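Uncharacterized protein (Parabacteroides merdae, PDB 4R7F) is of unknown function but has three immunoglobulin-like beta-sandwich domains, the first related to the N-terminal domain of type 9 secretion system plug proteins. Local coordinates at residues Val108-Val120 and Ile129-Val141. Sequence-based numbering, arbitrary orientation.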
loop_
_atom_site.group_PDB
_atom_site.type_symbol
_atom_site.label_atom_id
_atom_site.label_comp_id
_atom_site.label_asym_id
_atom_site.label_seq_id
_atom_site.Cartn_x
_atom_site.Cartn_y
_atom_site.Cartn_z
ATOM N N VAL A 108 5.029 -31.676 9.118
ATOM C CA VAL A 108 5.928 -31.333 8.009
ATOM C C VAL A 108 6.555 -29.963 8.194
ATOM O O VAL A 108 5.860 -28.955 8.412
ATOM C CB VAL A 108 5.231 -31.351 6.642
ATOM C CG1 VAL A 108 6.244 -31.066 5.536
ATOM C CG2 VAL A 108 4.569 -32.700 6.408
ATOM N N GLN A 109 7.883 -29.940 8.126
ATOM C CA GLN A 109 8.643 -28.704 8.071
ATOM C C GLN A 109 9.564 -28.794 6.866
ATOM O O GLN A 109 9.850 -29.889 6.380
ATOM C CB GLN A 109 9.459 -28.483 9.341
ATOM C CG GLN A 109 8.722 -28.749 10.648
ATOM C CD GLN A 109 8.788 -30.197 11.064
ATOM O OE1 GLN A 109 9.850 -30.829 11.020
ATOM N NE2 GLN A 109 7.641 -30.746 11.449
ATOM N N PHE A 110 10.002 -27.637 6.377
ATOM C CA PHE A 110 10.804 -27.576 5.167
ATOM C C PHE A 110 12.263 -27.360 5.521
ATOM O O PHE A 110 12.575 -26.645 6.461
ATOM C CB PHE A 110 10.328 -26.430 4.276
ATOM C CG PHE A 110 8.861 -26.479 3.968
ATOM C CD1 PHE A 110 8.352 -27.465 3.170
ATOM C CD2 PHE A 110 7.998 -25.530 4.486
ATOM C CE1 PHE A 110 7.003 -27.526 2.899
ATOM C CE2 PHE A 110 6.658 -25.568 4.196
ATOM C CZ PHE A 110 6.158 -26.578 3.410
ATOM N N LYS A 111 13.145 -27.968 4.745
ATOM C CA LYS A 111 14.557 -27.860 4.977
ATOM C C LYS A 111 15.237 -26.887 4.043
ATOM O O LYS A 111 16.349 -26.498 4.323
ATOM C CB LYS A 111 15.214 -29.222 4.800
ATOM C CG LYS A 111 14.885 -30.201 5.897
ATOM C CD LYS A 111 15.491 -31.547 5.586
ATOM C CE LYS A 111 15.272 -32.475 6.763
ATOM N NZ LYS A 111 15.658 -33.852 6.391
ATOM N N VAL A 112 14.614 -26.534 2.914
ATOM C CA VAL A 112 15.274 -25.667 1.919
ATOM C C VAL A 112 14.274 -24.673 1.365
ATOM O O VAL A 112 13.064 -24.848 1.474
ATOM C CB VAL A 112 15.895 -26.440 0.722
ATOM C CG1 VAL A 112 17.084 -27.317 1.161
ATOM C CG2 VAL A 112 14.832 -27.266 0.012
ATOM N N SER A 113 14.793 -23.631 0.743
ATOM C CA SER A 113 13.942 -22.658 0.134
ATOM C C SER A 113 13.486 -23.169 -1.226
ATOM O O SER A 113 13.928 -24.215 -1.691
ATOM C CB SER A 113 14.709 -21.345 -0.005
ATOM O OG SER A 113 15.705 -21.453 -0.987
ATOM N N GLY A 114 12.642 -22.396 -1.883
ATOM C CA GLY A 114 12.262 -22.689 -3.267
ATOM C C GLY A 114 10.764 -22.769 -3.449
ATOM O O GLY A 114 9.975 -22.331 -2.580
ATOM N N ASN A 115 10.380 -23.348 -4.583
ATOM C CA ASN A 115 8.987 -23.480 -4.954
ATOM C C ASN A 115 8.423 -24.831 -4.468
ATOM O O ASN A 115 9.050 -25.874 -4.689
ATOM C CB ASN A 115 8.881 -23.369 -6.458
ATOM C CG ASN A 115 9.070 -21.949 -6.958
ATOM O OD1 ASN A 115 8.930 -20.991 -6.200
ATOM N ND2 ASN A 115 9.426 -21.811 -8.237
ATOM N N TYR A 116 7.272 -24.810 -3.816
ATOM C CA TYR A 116 6.614 -26.054 -3.335
ATOM C C TYR A 116 5.213 -26.233 -3.928
ATOM O O TYR A 116 4.446 -25.270 -4.036
ATOM C CB TYR A 116 6.501 -26.092 -1.809
ATOM C CG TYR A 116 7.823 -26.294 -1.105
ATOM C CD1 TYR A 116 8.627 -25.215 -0.752
ATOM C CD2 TYR A 116 8.276 -27.556 -0.811
ATOM C CE1 TYR A 116 9.857 -25.403 -0.147
ATOM C CE2 TYR A 116 9.495 -27.749 -0.198
ATOM C CZ TYR A 116 10.276 -26.676 0.129
ATOM O OH TYR A 116 11.460 -26.907 0.749
ATOM N N ALA A 117 4.904 -27.472 -4.325
ATOM C CA ALA A 117 3.599 -27.837 -4.798
ATOM C C ALA A 117 3.010 -28.929 -3.919
ATOM O O ALA A 117 3.599 -30.001 -3.727
ATOM C CB ALA A 117 3.670 -28.284 -6.230
ATOM N N ILE A 118 1.833 -28.632 -3.374
ATOM C CA ILE A 118 1.120 -29.533 -2.485
ATOM C C ILE A 118 0.049 -30.233 -3.289
ATOM O O ILE A 118 -0.896 -29.589 -3.735
ATOM C CB ILE A 118 0.454 -28.773 -1.319
ATOM C CG1 ILE A 118 1.501 -28.057 -0.480
ATOM C CG2 ILE A 118 -0.321 -29.723 -0.442
ATOM C CD1 ILE A 118 2.710 -28.897 -0.123
ATOM N N GLN A 119 0.181 -31.543 -3.489
ATOM C CA GLN A 119 -0.816 -32.270 -4.273
ATOM C C GLN A 119 -1.678 -33.020 -3.302
ATOM O O GLN A 119 -1.160 -33.699 -2.443
ATOM C CB GLN A 119 -0.160 -33.227 -5.228
ATOM C CG GLN A 119 0.923 -32.561 -6.008
ATOM C CD GLN A 119 1.035 -33.110 -7.386
ATOM O OE1 GLN A 119 1.730 -34.097 -7.632
ATOM N NE2 GLN A 119 0.343 -32.468 -8.310
ATOM N N VAL A 120 -2.990 -32.846 -3.413
ATOM C CA VAL A 120 -3.932 -33.461 -2.495
ATOM C C VAL A 120 -4.728 -34.531 -3.232
ATOM O O VAL A 120 -4.936 -34.465 -4.443
ATOM C CB VAL A 120 -4.842 -32.425 -1.825
ATOM C CG1 VAL A 120 -5.864 -33.096 -0.913
ATOM C CG2 VAL A 120 -3.985 -31.410 -1.054
ATOM N N ILE A 129 -4.813 -37.121 -8.356
ATOM C CA ILE A 129 -4.622 -35.843 -7.688
ATOM C C ILE A 129 -5.859 -34.993 -7.937
ATOM O O ILE A 129 -6.222 -34.762 -9.104
ATOM C CB ILE A 129 -3.392 -35.071 -8.225
ATOM C CG1 ILE A 129 -2.090 -35.870 -8.031
ATOM C CG2 ILE A 129 -3.278 -33.718 -7.537
ATOM C CD1 ILE A 129 -1.926 -36.463 -6.650
ATOM N N ILE A 130 -6.492 -34.531 -6.847
ATOM C CA ILE A 130 -7.675 -33.695 -6.959
ATOM C C ILE A 130 -7.426 -32.188 -7.038
ATOM O O ILE A 130 -8.270 -31.455 -7.567
ATOM C CB ILE A 130 -8.711 -33.966 -5.840
ATOM C CG1 ILE A 130 -8.173 -33.627 -4.464
ATOM C CG2 ILE A 130 -9.191 -35.411 -5.906
ATOM C CD1 ILE A 130 -9.225 -33.785 -3.399
ATOM N N PHE A 131 -6.329 -31.716 -6.447
ATOM C CA PHE A 131 -5.844 -30.358 -6.677
ATOM C C PHE A 131 -4.382 -30.245 -6.300
ATOM O O PHE A 131 -3.862 -31.061 -5.575
ATOM C CB PHE A 131 -6.692 -29.326 -5.948
ATOM C CG PHE A 131 -6.457 -29.238 -4.458
ATOM C CD1 PHE A 131 -5.369 -28.545 -3.952
ATOM C CD2 PHE A 131 -7.374 -29.777 -3.571
ATOM C CE1 PHE A 131 -5.169 -28.414 -2.593
ATOM C CE2 PHE A 131 -7.186 -29.650 -2.203
ATOM C CZ PHE A 131 -6.089 -28.977 -1.713
ATOM N N THR A 132 -3.745 -29.231 -6.846
ATOM C CA THR A 132 -2.410 -28.800 -6.497
ATOM C C THR A 132 -2.489 -27.371 -5.942
ATOM O O THR A 132 -3.168 -26.524 -6.505
ATOM C CB THR A 132 -1.560 -28.848 -7.765
ATOM O OG1 THR A 132 -1.604 -30.179 -8.257
ATOM C CG2 THR A 132 -0.135 -28.484 -7.504
ATOM N N ALA A 133 -1.848 -27.121 -4.806
ATOM C CA ALA A 133 -1.706 -25.768 -4.268
ATOM C C ALA A 133 -0.239 -25.405 -4.181
ATOM O O ALA A 133 0.565 -26.168 -3.666
ATOM C CB ALA A 133 -2.333 -25.658 -2.918
ATOM N N CYS A 134 0.109 -24.244 -4.726
ATOM C CA CYS A 134 1.502 -23.859 -4.927
ATOM C C CYS A 134 1.844 -22.591 -4.132
ATOM O O CYS A 134 1.070 -21.633 -4.133
ATOM C CB CYS A 134 1.744 -23.575 -6.413
ATOM S SG CYS A 134 1.885 -25.013 -7.469
ATOM N N PHE A 135 3.016 -22.596 -3.490
ATOM C CA PHE A 135 3.521 -21.468 -2.721
ATOM C C PHE A 135 5.039 -21.545 -2.717
ATOM O O PHE A 135 5.639 -22.566 -3.100
ATOM C CB PHE A 135 2.981 -21.462 -1.279
ATOM C CG PHE A 135 3.406 -22.649 -0.464
ATOM C CD1 PHE A 135 2.649 -23.810 -0.458
ATOM C CD2 PHE A 135 4.583 -22.618 0.281
ATOM C CE1 PHE A 135 3.059 -24.919 0.272
ATOM C CE2 PHE A 135 5.012 -23.722 1.004
ATOM C CZ PHE A 135 4.243 -24.873 1.000
ATOM N N SER A 136 5.667 -20.464 -2.300
ATOM C CA SER A 136 7.110 -20.441 -2.281
ATOM C C SER A 136 7.639 -20.141 -0.879
ATOM O O SER A 136 6.979 -19.480 -0.066
ATOM C CB SER A 136 7.622 -19.388 -3.255
ATOM O OG SER A 136 7.269 -19.680 -4.603
ATOM N N VAL A 137 8.851 -20.607 -0.640
ATOM C CA VAL A 137 9.531 -20.417 0.615
ATOM C C VAL A 137 10.841 -19.710 0.348
ATOM O O VAL A 137 11.694 -20.237 -0.401
ATOM C CB VAL A 137 9.821 -21.764 1.252
ATOM C CG1 VAL A 137 10.713 -21.591 2.467
ATOM C CG2 VAL A 137 8.509 -22.453 1.618
ATOM N N VAL A 138 10.983 -18.504 0.927
ATOM C CA VAL A 138 12.152 -17.639 0.686
ATOM C C VAL A 138 13.146 -17.656 1.874
ATOM O O VAL A 138 12.735 -17.716 3.027
ATOM C CB VAL A 138 11.729 -16.195 0.285
ATOM C CG1 VAL A 138 10.824 -15.513 1.308
ATOM C CG2 VAL A 138 12.938 -15.324 0.006
ATOM N N GLU A 139 14.438 -17.702 1.552
ATOM C CA GLU A 139 15.536 -17.397 2.489
ATOM C C GLU A 139 16.069 -16.046 2.078
ATOM O O GLU A 139 16.858 -15.933 1.160
ATOM C CB GLU A 139 16.641 -18.470 2.477
ATOM C CG GLU A 139 17.127 -18.887 1.094
ATOM C CD GLU A 139 18.150 -20.012 1.103
ATOM O OE1 GLU A 139 19.130 -19.895 1.858
ATOM O OE2 GLU A 139 17.985 -20.987 0.324
ATOM N N PRO A 140 15.588 -14.998 2.727
ATOM C CA PRO A 140 15.778 -13.663 2.188
ATOM C C PRO A 140 17.161 -13.084 2.459
ATOM O O PRO A 140 17.340 -12.256 3.327
ATOM C CB PRO A 140 14.694 -12.852 2.910
ATOM C CG PRO A 140 14.573 -13.543 4.235
ATOM C CD PRO A 140 14.704 -15.010 3.911
ATOM N N VAL A 141 18.111 -13.453 1.632
ATOM C CA VAL A 141 19.481 -13.000 1.778
ATOM C C VAL A 141 19.864 -11.834 0.857
ATOM O O VAL A 141 20.970 -11.333 0.940
ATOM C CB VAL A 141 20.460 -14.180 1.602
ATOM C CG1 VAL A 141 20.276 -15.165 2.749
ATOM C CG2 VAL A 141 20.287 -14.855 0.233
HETATM O O HOH W 1 17.769 -23.510 0.945
#
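Residues 114-120 pair antiparallel with 129-138, the strand axes running at 159° to each other, from G114 opposite V137 to V120 opposite F131, with paired N-H...O bonds at G114-V137, Y116-F135 and I118-A133. On the face that carries Y116, I118, F131 and F135, aromatic rings dominate. The F135 ring, its CG lodged between backbone N and carbonyl carbon (chi1 63°), leans over the neighbouring strand, so that Y116 CB sits over one face, 4.1 Å from the ring centroid. F110 CZ meets the rim of the same ring, 3.5 Å from F135 CZ, and I118 CG1 also approaches at its edge. F110 CD1 sits above one face of the Y116 ring, toward its rim, while V137 CG2 packs 3.6 Å from Y116 CD1. Farther along, V120 CB rests over a face of F131, 3.8 Å from the ring centroid. Strand 14-21 of the other sheet covers F131 and A133.

The reverse face is partly polar. Q119 NE2 donates to T132 OG1 (3.0 Å) within the plane of its amide, and S136 OG donates to N115 OD1 (2.7 Å), an oxygen that Y379 OH also binds. Just before G114 and just after V138, S113 OG donates a hydrogen bond to the anti lone pair of E139 OE2, 2.7 Å away, and a water links that oxygen to S113 N. E139 OE2 also forms a salt bridge with R389; an alanine here would probably deprive R389 of this countercharge and S113 OG of this acceptor. The two strands form a beta hairpin of the first immunoglobulin-like sandwich, its aromatic face turned into the core between the sheets and its S113-E139 end joined to strand 389-397.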